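Local structure of S12 family peptidase (Streptomyces sp. 82F2, 3WWX) at residues 5-10 with 339-344; 11-16 with 335-340; 192-197 with 241-246; 198-203 with 228-233; 285-290 with 297-302. The protein probably hydrolyses amide bonds in substrates built from D-amino acids, as a D-stereospecific amidohydrolase of the S12, beta-lactamase-like family. All coordinates share one frame; numbering follows the deposited sequence.

Contact 1 (5-10 with 339-344)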
# COMPACT_ATOMS: atom_id res chain seq x y z
N PRO A 5 -2.88 -0.70 -30.01
CA PRO A 5 -1.99 -1.01 -28.90
C PRO A 5 -2.24 -2.42 -28.34
O PRO A 5 -1.29 -3.18 -28.51
CB PRO A 5 -2.29 0.09 -27.88
CG PRO A 5 -2.80 1.25 -28.70
CD PRO A 5 -3.15 0.74 -30.10
N ASP A 6 -3.42 -2.69 -27.72
CA ASP A 6 -4.00 -4.06 -27.49
C ASP A 6 -4.36 -4.58 -26.05
O ASP A 6 -3.86 -5.62 -25.60
CB ASP A 6 -3.07 -5.12 -27.98
CG ASP A 6 -2.03 -5.39 -26.98
OD1 ASP A 6 -1.51 -4.42 -26.38
OD2 ASP A 6 -1.72 -6.58 -26.72
N HIS A 7 -5.28 -3.99 -25.33
CA HIS A 7 -5.45 -4.46 -23.94
C HIS A 7 -6.79 -5.14 -23.69
O HIS A 7 -7.37 -5.05 -22.62
CB HIS A 7 -5.15 -3.32 -22.99
CG HIS A 7 -3.73 -2.85 -23.04
ND1 HIS A 7 -2.79 -3.19 -22.09
CD2 HIS A 7 -3.07 -2.09 -23.95
CE1 HIS A 7 -1.63 -2.65 -22.39
NE2 HIS A 7 -1.77 -1.97 -23.52
N ALA A 8 -7.25 -5.90 -24.68
CA ALA A 8 -8.61 -6.43 -24.64
C ALA A 8 -8.91 -7.37 -23.46
O ALA A 8 -9.99 -7.32 -22.89
CB ALA A 8 -8.95 -7.14 -25.98
N ALA A 9 -7.96 -8.22 -23.09
CA ALA A 9 -8.16 -9.12 -21.97
C ALA A 9 -8.32 -8.31 -20.68
O ALA A 9 -9.11 -8.67 -19.80
CB ALA A 9 -6.99 -10.07 -21.84
N THR A 10 -7.57 -7.23 -20.58
CA THR A 10 -7.63 -6.42 -19.36
C THR A 10 -8.98 -5.72 -19.27
O THR A 10 -9.57 -5.67 -18.19
CB THR A 10 -6.48 -5.45 -19.32
OG1 THR A 10 -5.28 -6.16 -19.64
CG2 THR A 10 -6.34 -4.82 -17.91
N GLU A 339 -3.51 -10.95 -14.17
CA GLU A 339 -3.29 -12.06 -15.08
C GLU A 339 -3.68 -11.70 -16.50
O GLU A 339 -2.99 -12.07 -17.45
CB GLU A 339 -4.05 -13.30 -14.60
CG GLU A 339 -3.36 -14.07 -13.53
CD GLU A 339 -2.31 -15.04 -14.06
OE1 GLU A 339 -2.35 -15.36 -15.26
OE2 GLU A 339 -1.50 -15.49 -13.24
N ALA A 340 -4.78 -10.97 -16.68
CA ALA A 340 -5.21 -10.59 -18.02
C ALA A 340 -4.14 -9.72 -18.69
O ALA A 340 -3.75 -9.93 -19.85
CB ALA A 340 -6.52 -9.87 -17.96
N GLU A 341 -3.65 -8.74 -17.95
CA GLU A 341 -2.70 -7.80 -18.51
C GLU A 341 -1.36 -8.44 -18.80
O GLU A 341 -0.81 -8.24 -19.90
CB GLU A 341 -2.52 -6.61 -17.56
CG GLU A 341 -1.49 -5.57 -18.03
CD GLU A 341 -1.81 -4.95 -19.37
OE1 GLU A 341 -0.88 -4.57 -20.10
OE2 GLU A 341 -3.01 -4.78 -19.71
N PHE A 342 -0.80 -9.18 -17.86
CA PHE A 342 0.57 -9.68 -18.02
C PHE A 342 0.65 -11.02 -18.74
O PHE A 342 1.70 -11.35 -19.29
CB PHE A 342 1.29 -9.73 -16.68
CG PHE A 342 1.58 -8.37 -16.12
CD1 PHE A 342 2.69 -7.64 -16.54
CD2 PHE A 342 0.73 -7.80 -15.20
CE1 PHE A 342 2.93 -6.38 -16.03
CE2 PHE A 342 0.96 -6.53 -14.71
CZ PHE A 342 2.06 -5.83 -15.11
N CYS A 343 -0.44 -11.78 -18.74
CA CYS A 343 -0.45 -13.12 -19.37
C CYS A 343 -1.52 -13.29 -20.44
O CYS A 343 -1.54 -14.33 -21.11
CB CYS A 343 -0.62 -14.20 -18.30
SG CYS A 343 0.76 -14.29 -17.16
N GLY A 344 -2.38 -12.29 -20.61
CA GLY A 344 -3.46 -12.37 -21.59
C GLY A 344 -4.54 -13.35 -21.19
O GLY A 344 -5.33 -13.78 -22.03
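His7 and Thr10 both donate to one carboxylate oxygen, OE2 of Glu341, and so join the start of helix 8-19 to the end of helix 334-343, the N- and C-terminal helices of this beta-lactamase-like fold. The His-carboxylate bond is nearly straight: His7 ND1 lies 2.9 Å from Glu341 OE2, with an angle of 171° at the hydrogen. It uses the syn lone pair of OE2, and the oxygen lies in the plane of the imidazole; the ring and carboxylate planes are themselves almost coplanar (15° apart). Thr10 OG1 reaches the same Glu341 OE2 at 2.7 Å on its anti side, 27° out of the carboxylate plane. A bend at chi2 of Glu341 brings its carboxylate toward His7 and Thr10. Beside this polar cluster the two backbones come close enough for alanine packing: Ala340 CB sits 3.4 Å from Ala9 O and 3.9 Å from Ala9 CB. The other oxygen of Glu341, OE1, accepts from His320 NE2, so this buried carboxylate is held at both oxygens, which would probably favour its ionised form. In the second shell, the ring of His7, the N-cap residue of helix 8-19, stacks on Trp36, while Ala29 touches both His7 and Glu341. Beyond Glu341 the C-terminal helix is tied to a neighbouring loop by the disulfide between Cys343 SG and Cys294 SG.

Contact 2 (11-16 with 335-340)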
# COMPACT_ATOMS: atom_id res chain seq x y z
N GLN A 11 -9.46 -5.20 -20.39
CA GLN A 11 -10.81 -4.63 -20.46
C GLN A 11 -11.85 -5.65 -20.02
O GLN A 11 -12.74 -5.36 -19.22
CB GLN A 11 -11.09 -4.15 -21.89
CG GLN A 11 -12.47 -3.52 -22.07
CD GLN A 11 -12.64 -2.26 -21.24
OE1 GLN A 11 -11.78 -1.37 -21.25
NE2 GLN A 11 -13.77 -2.16 -20.53
N GLN A 12 -11.73 -6.88 -20.52
CA GLN A 12 -12.63 -7.95 -20.14
C GLN A 12 -12.61 -8.19 -18.63
O GLN A 12 -13.64 -8.45 -18.01
CB GLN A 12 -12.19 -9.22 -20.88
CG GLN A 12 -13.23 -10.27 -21.13
CD GLN A 12 -12.74 -11.28 -22.15
OE1 GLN A 12 -12.23 -10.91 -23.20
NE2 GLN A 12 -12.86 -12.57 -21.83
N ALA A 13 -11.42 -8.09 -18.02
CA ALA A 13 -11.27 -8.34 -16.60
C ALA A 13 -11.92 -7.22 -15.77
O ALA A 13 -12.46 -7.47 -14.70
CB ALA A 13 -9.79 -8.49 -16.24
N LEU A 14 -11.88 -6.00 -16.28
CA LEU A 14 -12.61 -4.91 -15.64
C LEU A 14 -14.11 -5.18 -15.70
O LEU A 14 -14.83 -4.97 -14.71
CB LEU A 14 -12.32 -3.57 -16.31
CG LEU A 14 -10.87 -3.07 -16.25
CD1 LEU A 14 -10.73 -1.75 -16.96
CD2 LEU A 14 -10.39 -2.96 -14.80
N GLU A 15 -14.58 -5.62 -16.87
CA GLU A 15 -16.00 -5.96 -17.01
C GLU A 15 -16.40 -7.09 -16.06
O GLU A 15 -17.49 -7.07 -15.48
CB GLU A 15 -16.32 -6.34 -18.45
CG GLU A 15 -16.05 -5.26 -19.47
CD GLU A 15 -16.98 -4.08 -19.38
OE1 GLU A 15 -17.93 -4.12 -18.58
OE2 GLU A 15 -16.75 -3.10 -20.14
N ALA A 16 -15.54 -8.08 -15.87
CA ALA A 16 -15.83 -9.15 -14.92
C ALA A 16 -15.97 -8.64 -13.48
O ALA A 16 -16.81 -9.12 -12.71
CB ALA A 16 -14.79 -10.24 -14.99
N GLN A 335 -6.62 -9.99 -8.97
CA GLN A 335 -5.67 -10.90 -9.60
C GLN A 335 -6.06 -11.21 -11.04
O GLN A 335 -5.19 -11.35 -11.91
CB GLN A 335 -5.50 -12.19 -8.80
CG GLN A 335 -4.24 -12.96 -9.14
CD GLN A 335 -2.97 -12.23 -8.76
OE1 GLN A 335 -2.98 -11.26 -7.99
NE2 GLN A 335 -1.86 -12.68 -9.32
N LYS A 336 -7.36 -11.31 -11.33
CA LYS A 336 -7.79 -11.53 -12.70
C LYS A 336 -7.33 -10.40 -13.63
O LYS A 336 -7.02 -10.64 -14.78
CB LYS A 336 -9.31 -11.68 -12.77
CG LYS A 336 -9.86 -12.99 -12.26
CD LYS A 336 -11.34 -13.12 -12.64
CE LYS A 336 -11.95 -14.41 -12.11
NZ LYS A 336 -11.78 -14.53 -10.64
N VAL A 337 -7.31 -9.17 -13.14
CA VAL A 337 -6.88 -8.04 -13.95
C VAL A 337 -5.38 -8.15 -14.23
O VAL A 337 -4.93 -7.90 -15.35
CB VAL A 337 -7.21 -6.69 -13.27
CG1 VAL A 337 -6.75 -5.53 -14.13
CG2 VAL A 337 -8.74 -6.58 -13.02
N ILE A 338 -4.62 -8.52 -13.21
CA ILE A 338 -3.17 -8.69 -13.33
C ILE A 338 -2.83 -9.81 -14.31
O ILE A 338 -1.99 -9.64 -15.20
CB ILE A 338 -2.54 -8.93 -11.95
CG1 ILE A 338 -2.69 -7.69 -11.05
CG2 ILE A 338 -1.06 -9.28 -12.08
CD1 ILE A 338 -2.44 -7.95 -9.57
N GLU A 339 -3.51 -10.95 -14.17
CA GLU A 339 -3.29 -12.06 -15.08
C GLU A 339 -3.68 -11.70 -16.50
O GLU A 339 -2.99 -12.07 -17.45
CB GLU A 339 -4.05 -13.30 -14.60
CG GLU A 339 -3.36 -14.07 -13.53
CD GLU A 339 -2.31 -15.04 -14.06
OE1 GLU A 339 -2.35 -15.36 -15.26
OE2 GLU A 339 -1.50 -15.49 -13.24
N ALA A 340 -4.78 -10.97 -16.68
CA ALA A 340 -5.21 -10.59 -18.02
C ALA A 340 -4.14 -9.72 -18.69
O ALA A 340 -3.75 -9.93 -19.85
CB ALA A 340 -6.52 -9.87 -17.96
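Ala13 and Val337 meet at the centre of an antiparallel helix pair in which the N-terminal helix 8-19 and the C-terminal helix 334-343 lie side by side. The axes of their short segments run at 169° and come within 8.6 Å, a close spacing that the small alanines on the facing sides permit. The side chains that meet across the pair are apolar. Ala13 CB points toward the other helix and lies 3.7 Å from Val337 CA, resting on the backbone itself. The same methyl meets Ala340 CB at 3.9 Å. Val337 approaches from one flank with its CG2 branch, and Leu14 CD2 reaches that branch at 4.4 Å, although the first bond of the leucine side chain leads away from the partner helix. Around this centre the larger residues turn to the sheet: Leu14 packs on Trp36 and Ala40, and Val337 on Leu311 and Phe326. Polar groups keep to the margins. Lys336 swings its amino end away from the contact into a salt bridge with Asp333, while Gln11 NE2 bonds to Thr39 O and to Glu15 OE2. The valine serves both neighbours because CG1 is anti to the backbone N (chi1 179°), which sets CG2 beside that N, 3.9 Å from Ala13 CB.

Contact 3 (192-197 with 241-246)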
# COMPACT_ATOMS: atom_id res chain seq x y z
N LEU A 192 4.37 13.77 -10.07
CA LEU A 192 3.13 13.01 -9.82
C LEU A 192 1.99 13.95 -9.43
O LEU A 192 1.64 14.08 -8.24
CB LEU A 192 3.35 11.96 -8.74
CG LEU A 192 4.51 11.00 -8.98
CD1 LEU A 192 4.51 9.94 -7.91
CD2 LEU A 192 4.42 10.33 -10.36
N ARG A 193 1.42 14.58 -10.44
CA ARG A 193 0.48 15.68 -10.25
C ARG A 193 -0.89 15.25 -9.73
O ARG A 193 -1.68 16.10 -9.35
CB ARG A 193 0.33 16.44 -11.57
CG ARG A 193 1.59 17.23 -11.91
CD ARG A 193 1.58 17.80 -13.32
NE ARG A 193 2.95 17.90 -13.84
CZ ARG A 193 3.30 18.53 -14.95
NH1 ARG A 193 2.38 19.15 -15.69
NH2 ARG A 193 4.57 18.56 -15.32
N ALA A 194 -1.17 13.95 -9.71
CA ALA A 194 -2.44 13.44 -9.21
C ALA A 194 -2.26 12.71 -7.87
O ALA A 194 -3.19 12.05 -7.40
CB ALA A 194 -3.07 12.48 -10.22
N THR A 195 -1.09 12.84 -7.27
CA THR A 195 -0.73 12.07 -6.08
C THR A 195 -0.54 12.97 -4.86
O THR A 195 0.20 13.96 -4.93
CB THR A 195 0.57 11.29 -6.35
OG1 THR A 195 0.36 10.44 -7.48
CG2 THR A 195 0.92 10.39 -5.18
N THR A 196 -1.23 12.62 -3.77
CA THR A 196 -1.21 13.43 -2.57
C THR A 196 -1.12 12.59 -1.31
O THR A 196 -1.43 11.38 -1.29
CB THR A 196 -2.44 14.35 -2.48
OG1 THR A 196 -3.62 13.55 -2.48
CG2 THR A 196 -2.51 15.32 -3.65
N VAL A 197 -0.63 13.24 -0.25
CA VAL A 197 -0.54 12.68 1.09
C VAL A 197 -1.48 13.56 1.91
O VAL A 197 -1.10 14.64 2.36
CB VAL A 197 0.90 12.77 1.65
CG1 VAL A 197 1.02 12.03 2.95
CG2 VAL A 197 1.90 12.22 0.63
N ILE A 241 -3.42 9.19 -1.92
CA ILE A 241 -4.38 9.24 -3.01
C ILE A 241 -3.60 9.39 -4.30
O ILE A 241 -2.62 10.13 -4.33
CB ILE A 241 -5.37 10.43 -2.85
CG1 ILE A 241 -6.13 10.28 -1.52
CG2 ILE A 241 -6.34 10.50 -4.03
CD1 ILE A 241 -6.95 11.53 -1.11
N SER A 242 -3.99 8.68 -5.35
CA SER A 242 -3.30 8.77 -6.63
C SER A 242 -4.27 8.41 -7.76
O SER A 242 -5.46 8.28 -7.56
CB SER A 242 -2.06 7.88 -6.63
OG SER A 242 -1.21 8.16 -7.74
N ASP A 243 -3.75 8.27 -8.96
CA ASP A 243 -4.52 7.76 -10.08
C ASP A 243 -3.72 6.64 -10.76
O ASP A 243 -2.62 6.27 -10.33
CB ASP A 243 -4.97 8.87 -11.05
CG ASP A 243 -3.86 9.42 -11.93
OD1 ASP A 243 -2.71 8.95 -11.84
OD2 ASP A 243 -4.16 10.36 -12.69
N SER A 244 -4.29 6.08 -11.82
CA SER A 244 -3.70 4.90 -12.43
C SER A 244 -2.50 5.23 -13.31
O SER A 244 -1.77 4.33 -13.67
CB SER A 244 -4.74 4.17 -13.27
OG SER A 244 -5.90 3.86 -12.49
N ARG A 245 -2.34 6.50 -13.66
CA ARG A 245 -1.16 6.96 -14.40
C ARG A 245 0.04 7.16 -13.46
O ARG A 245 1.11 6.57 -13.67
CB ARG A 245 -1.46 8.27 -15.11
CG ARG A 245 -0.34 8.78 -15.99
CD ARG A 245 -0.69 10.08 -16.67
NE ARG A 245 0.37 10.47 -17.60
CZ ARG A 245 0.31 11.53 -18.40
NH1 ARG A 245 -0.75 12.32 -18.39
NH2 ARG A 245 1.33 11.80 -19.21
N ASP A 246 -0.15 7.95 -12.42
CA ASP A 246 0.94 8.25 -11.50
C ASP A 246 1.46 6.98 -10.83
O ASP A 246 2.64 6.86 -10.57
CB ASP A 246 0.47 9.20 -10.40
CG ASP A 246 0.42 10.66 -10.85
OD1 ASP A 246 0.56 10.96 -12.05
OD2 ASP A 246 0.20 11.51 -9.95
O HOH W 1 0.81 13.48 -13.23
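Thr195 and Asp246 lie antiparallel, each side chain running past the other, which brings the threonine hydroxyl alongside the carboxylate. Thr195 OG1 donates to Asp246 OD2 at 2.7 Å on the anti lone pair. From the syn side, 22° out of the carboxylate plane, Ala194 N gives the same Asp246 OD2 a second bond of 2.8 Å. The hydroxyl is also an acceptor, since Ser242 OG donates to Thr195 OG1 at 2.8 Å, so a chain of hydrogen bonds runs from Ser242 through Thr195 to Asp246. It depends on Thr195 OG1 standing anti to its carbonyl carbon (chi1 -58°), which leaves CG2 near Ile241 O. Leu192 also passes Asp246, its CB against OD2, and the methyl of Ala194 rests near the carboxylates of both Asp246 and Asp243. Leu192 to Thr195 form a type I turn folded over Asp246, and a water bound to Arg193 N bridges to the second oxygen, OD1. The main chains meet in a single antiparallel bridge, a hydrogen-bonded pair of Thr196 and Ile241, with Thr196 N 2.9 Å from Ile241 O and Ile241 N 3.0 Å from Thr196 O. Strand 241-242 also pairs with strand 49-50, through backbone bonds of Ser242 with Tyr49. Asp243 is the N-cap of helix 244-255: its OD1 takes Asp246 N at 2.8 Å and Arg245 N more weakly, fixing the helix start from which Asp246 projects. With two direct donors on OD2 and a place in the first turn of a helix, the buried Asp246 is probably ionised, linking that helix end to an irregular loop.

Contact 4 (198-203 with 228-233)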
# COMPACT_ATOMS: atom_id res chain seq x y z
N PRO A 198 -2.74 13.15 2.04
CA PRO A 198 -3.77 14.05 2.57
C PRO A 198 -3.70 14.37 4.06
O PRO A 198 -4.28 15.36 4.50
CB PRO A 198 -5.08 13.32 2.25
CG PRO A 198 -4.69 11.88 2.14
CD PRO A 198 -3.31 11.88 1.54
N GLY A 199 -3.02 13.55 4.85
CA GLY A 199 -2.91 13.83 6.28
C GLY A 199 -4.22 13.53 6.98
O GLY A 199 -4.61 12.36 7.07
N THR A 200 -4.88 14.55 7.49
CA THR A 200 -6.21 14.35 8.09
C THR A 200 -7.34 14.83 7.17
O THR A 200 -8.52 14.76 7.53
CB THR A 200 -6.32 15.04 9.42
OG1 THR A 200 -6.01 16.39 9.18
CG2 THR A 200 -5.30 14.51 10.40
N ARG A 201 -6.99 15.31 5.99
CA ARG A 201 -8.01 15.82 5.06
C ARG A 201 -8.88 14.70 4.52
O ARG A 201 -8.36 13.66 4.08
CB ARG A 201 -7.36 16.54 3.90
CG ARG A 201 -6.61 17.79 4.31
CD ARG A 201 -6.28 18.69 3.13
NE ARG A 201 -5.73 18.01 1.97
CZ ARG A 201 -4.45 17.78 1.76
NH1 ARG A 201 -3.54 18.17 2.65
NH2 ARG A 201 -4.08 17.13 0.65
N SER A 202 -10.20 14.91 4.52
CA SER A 202 -11.15 13.86 4.19
C SER A 202 -11.71 13.91 2.77
O SER A 202 -12.30 12.95 2.31
CB SER A 202 -12.32 13.84 5.17
OG SER A 202 -13.15 14.99 5.01
N ALA A 203 -11.55 15.04 2.09
CA ALA A 203 -12.16 15.21 0.77
C ALA A 203 -11.41 14.44 -0.30
O ALA A 203 -10.22 14.14 -0.15
CB ALA A 203 -12.23 16.68 0.40
N THR A 228 -15.55 9.87 1.73
CA THR A 228 -14.86 10.77 2.63
C THR A 228 -14.57 10.12 3.99
O THR A 228 -15.43 9.51 4.60
CB THR A 228 -15.67 12.06 2.85
OG1 THR A 228 -16.97 11.73 3.36
CG2 THR A 228 -15.81 12.82 1.55
N LEU A 229 -13.33 10.28 4.42
CA LEU A 229 -12.85 9.74 5.70
C LEU A 229 -11.52 10.42 6.01
O LEU A 229 -10.84 10.90 5.11
CB LEU A 229 -12.67 8.20 5.65
CG LEU A 229 -11.72 7.62 4.58
CD1 LEU A 229 -10.26 7.61 5.04
CD2 LEU A 229 -12.17 6.22 4.21
N ASN A 230 -11.18 10.45 7.30
CA ASN A 230 -9.90 10.97 7.78
C ASN A 230 -8.84 9.88 7.61
O ASN A 230 -8.91 8.84 8.27
CB ASN A 230 -10.04 11.36 9.25
CG ASN A 230 -8.80 12.03 9.81
OD1 ASN A 230 -7.65 11.67 9.49
ND2 ASN A 230 -9.02 13.02 10.67
N PRO A 231 -7.86 10.09 6.70
CA PRO A 231 -6.93 9.01 6.36
C PRO A 231 -5.87 8.72 7.41
O PRO A 231 -5.03 7.83 7.18
CB PRO A 231 -6.24 9.51 5.08
CG PRO A 231 -7.01 10.67 4.63
CD PRO A 231 -7.71 11.24 5.80
N SER A 232 -5.90 9.44 8.53
CA SER A 232 -4.95 9.17 9.60
C SER A 232 -5.12 7.79 10.22
O SER A 232 -4.24 7.33 10.94
CB SER A 232 -5.00 10.27 10.66
OG SER A 232 -6.23 10.27 11.35
N ILE A 233 -6.24 7.11 9.97
CA ILE A 233 -6.36 5.71 10.35
C ILE A 233 -5.26 4.85 9.72
O ILE A 233 -4.93 3.79 10.25
CB ILE A 233 -7.71 5.10 9.96
CG1 ILE A 233 -8.02 5.31 8.48
CG2 ILE A 233 -8.83 5.63 10.86
CD1 ILE A 233 -9.17 4.43 7.95
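A type II' turn, Pro198 to Arg201, packs against an Asx turn at Asn230 that leads into the short 3-10 segment 231-233. The two prolines meet at one end, Pro198 CG lying 3.6 Å from Pro231 CG as the rings cross obliquely. Gly199 has the positive phi that the second position of a II' turn requires, and its carbonyl oxygen lies 3.5 Å from Pro231 CD. Closer still, Arg201 O lies 3.0 Å from Pro231 CD. Thr200 and Asn230 run alongside each other in the same direction, and the asparagine amide rests against Thr200 CA and CB. That amide is held from within its own loop: OD1 accepts Ser232 N at 3.0 Å in the carbonyl plane, and Ser232 OG from above that plane. Its ND2 bonds to Tyr131 O and Thr133 OG1. Further along, Ser202 lays its backbone beside Leu229, Ser202 CA being 3.1 Å from Leu229 O, and Ser202 O receives a similar C-H contact from Thr228. The chain between these loops carries Ser213 and Leu215 of the octane 1,8-diamine pocket, and the side chain of Leu229 is about 8 Å from that ligand. The two loops are thus joined by van der Waals and C-H...O contacts, while the hydrogen bonds of Asn230 shape its own loop and tie it to the loop around Tyr131.

Contact 5 (285-290 with 297-302)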
# COMPACT_ATOMS: atom_id res chain seq x y z
N LEU A 285 10.88 -5.06 0.85
CA LEU A 285 10.75 -3.88 1.70
C LEU A 285 9.62 -3.02 1.16
O LEU A 285 9.81 -2.20 0.28
CB LEU A 285 12.06 -3.10 1.81
CG LEU A 285 13.25 -3.96 2.29
CD1 LEU A 285 14.52 -3.11 2.35
CD2 LEU A 285 13.00 -4.66 3.62
N GLY A 286 8.41 -3.23 1.69
CA GLY A 286 7.24 -2.50 1.20
C GLY A 286 6.93 -2.76 -0.27
O GLY A 286 6.43 -1.87 -0.99
N LEU A 287 7.26 -3.96 -0.74
CA LEU A 287 7.15 -4.32 -2.16
C LEU A 287 6.99 -5.81 -2.26
O LEU A 287 7.66 -6.53 -1.53
CB LEU A 287 8.41 -3.86 -2.89
CG LEU A 287 8.41 -4.03 -4.40
CD1 LEU A 287 7.45 -3.04 -5.09
CD2 LEU A 287 9.81 -3.84 -4.93
N MET A 288 6.12 -6.29 -3.14
CA MET A 288 5.85 -7.72 -3.28
C MET A 288 6.22 -8.20 -4.66
O MET A 288 6.16 -7.42 -5.60
CB MET A 288 4.35 -7.96 -3.11
CG MET A 288 3.92 -8.04 -1.70
SD MET A 288 2.23 -8.65 -1.57
CE MET A 288 1.36 -7.40 -2.51
N LYS A 289 6.61 -9.47 -4.76
CA LYS A 289 6.81 -10.11 -6.06
C LYS A 289 5.86 -11.29 -6.20
O LYS A 289 5.45 -11.89 -5.21
CB LYS A 289 8.25 -10.59 -6.24
CG LYS A 289 8.59 -11.87 -5.53
CD LYS A 289 9.99 -12.38 -5.88
CE LYS A 289 10.26 -13.66 -5.13
NZ LYS A 289 11.61 -14.22 -5.39
N ASP A 290 5.50 -11.61 -7.43
CA ASP A 290 4.65 -12.77 -7.70
C ASP A 290 5.04 -13.26 -9.07
O ASP A 290 5.40 -12.46 -9.93
CB ASP A 290 3.17 -12.36 -7.66
CG ASP A 290 2.22 -13.56 -7.67
OD1 ASP A 290 2.67 -14.71 -7.56
OD2 ASP A 290 1.00 -13.29 -7.76
N GLU A 297 7.10 -12.41 -14.03
CA GLU A 297 7.27 -11.99 -12.66
C GLU A 297 6.94 -10.51 -12.55
O GLU A 297 7.46 -9.68 -13.29
CB GLU A 297 8.73 -12.22 -12.26
CG GLU A 297 9.08 -11.77 -10.87
CD GLU A 297 10.57 -11.90 -10.58
OE1 GLU A 297 11.36 -10.93 -10.80
OE2 GLU A 297 10.94 -12.99 -10.11
N VAL A 298 6.05 -10.19 -11.61
CA VAL A 298 5.65 -8.80 -11.39
C VAL A 298 5.97 -8.38 -9.97
O VAL A 298 6.00 -9.19 -9.04
CB VAL A 298 4.17 -8.55 -11.69
CG1 VAL A 298 3.94 -8.65 -13.19
CG2 VAL A 298 3.25 -9.52 -10.93
N TRP A 299 6.22 -7.08 -9.84
CA TRP A 299 6.60 -6.41 -8.61
C TRP A 299 5.63 -5.28 -8.36
O TRP A 299 5.29 -4.52 -9.27
CB TRP A 299 8.04 -5.85 -8.70
CG TRP A 299 9.05 -6.94 -8.79
CD1 TRP A 299 9.43 -7.64 -9.91
CD2 TRP A 299 9.81 -7.49 -7.70
NE1 TRP A 299 10.36 -8.59 -9.58
CE2 TRP A 299 10.62 -8.51 -8.23
CE3 TRP A 299 9.87 -7.22 -6.33
CZ2 TRP A 299 11.49 -9.26 -7.45
CZ3 TRP A 299 10.73 -7.96 -5.55
CH2 TRP A 299 11.53 -8.98 -6.10
N GLY A 300 5.18 -5.12 -7.13
CA GLY A 300 4.22 -4.06 -6.86
C GLY A 300 3.60 -4.22 -5.48
O GLY A 300 4.25 -4.69 -4.56
N HIS A 301 2.34 -3.84 -5.35
CA HIS A 301 1.68 -3.93 -4.05
C HIS A 301 0.19 -3.77 -4.30
O HIS A 301 -0.22 -3.08 -5.22
CB HIS A 301 2.19 -2.81 -3.13
CG HIS A 301 2.21 -3.16 -1.67
ND1 HIS A 301 1.08 -3.14 -0.87
CD2 HIS A 301 3.24 -3.48 -0.85
CE1 HIS A 301 1.42 -3.47 0.37
NE2 HIS A 301 2.72 -3.68 0.40
N GLY A 302 -0.60 -4.41 -3.45
CA GLY A 302 -2.04 -4.18 -3.48
C GLY A 302 -2.39 -3.12 -2.47
O GLY A 302 -1.61 -2.82 -1.57
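Gly300 O takes the amide of Met288 at 2.8 Å, nearly in line with the carbonyl, and Gly300 N returns a bond to Met288 O. Two residues on, Asp290 and Val298 form a second hydrogen-bonded pair, with Val298 N 2.9 Å from Asp290 O. Between them lies the non-hydrogen-bonded pair of Lys289 and Trp299, whose side chains run side by side on one face. Lys289 CB sits 3.4 Å above the centroid of the six-membered ring of Trp299, 2° off the normal, a CH-pi contact. With CG placed between the backbone N and the carbonyl carbon (chi1 79°), the extended lysine chain carries CD on to the CH2 corner. At the edge of the indole, Trp299 NE1 donates to Glu297 OE1 at 2.8 Å, which fixes the ring's rotation. This hairpin of strands 288-291 and 297-305 belongs to the antiparallel sheet of the beta-lactamase fold, and Trp299 and Leu287 turn to helix 244-255, with Leu287 CD2 3.7 Å from Trp299 CE3. Beyond the paired residues, His301-Gly302 begin a His-Gly-Gly sequence that probably corresponds to the HxG box of this family. The imidazole is held flat from two sides: ND1 donates to Gly302 O at 2.8 Å in the ring plane, and NE2 bonds to Tyr283 OH. Met288 CE lies over one face of that ring, 3.8 Å from His301 CA.

In the fold
From the N terminus, contacts 1 and 2 pair successive turns of helix 8-19 with helix 334-343, each closing nearly the whole chain into a loop. They share Glu339 and Ala340, and Thr10 CG2 packs on Val337 CG1 where they join. The other three contacts lie within both loops. Contact 3 ties the segment after helix 178-187 to strand 241-242 and helix 244-255, and encloses contact 4, which joins the loops around strands 212-213 and 224-225; Ile241 CD1 on Pro198 CG connects the two. Contact 5, a hairpin of the large sheet, follows in series. It meets the terminal helices through Phe342 on Val298 and Gln335 beside Asp290.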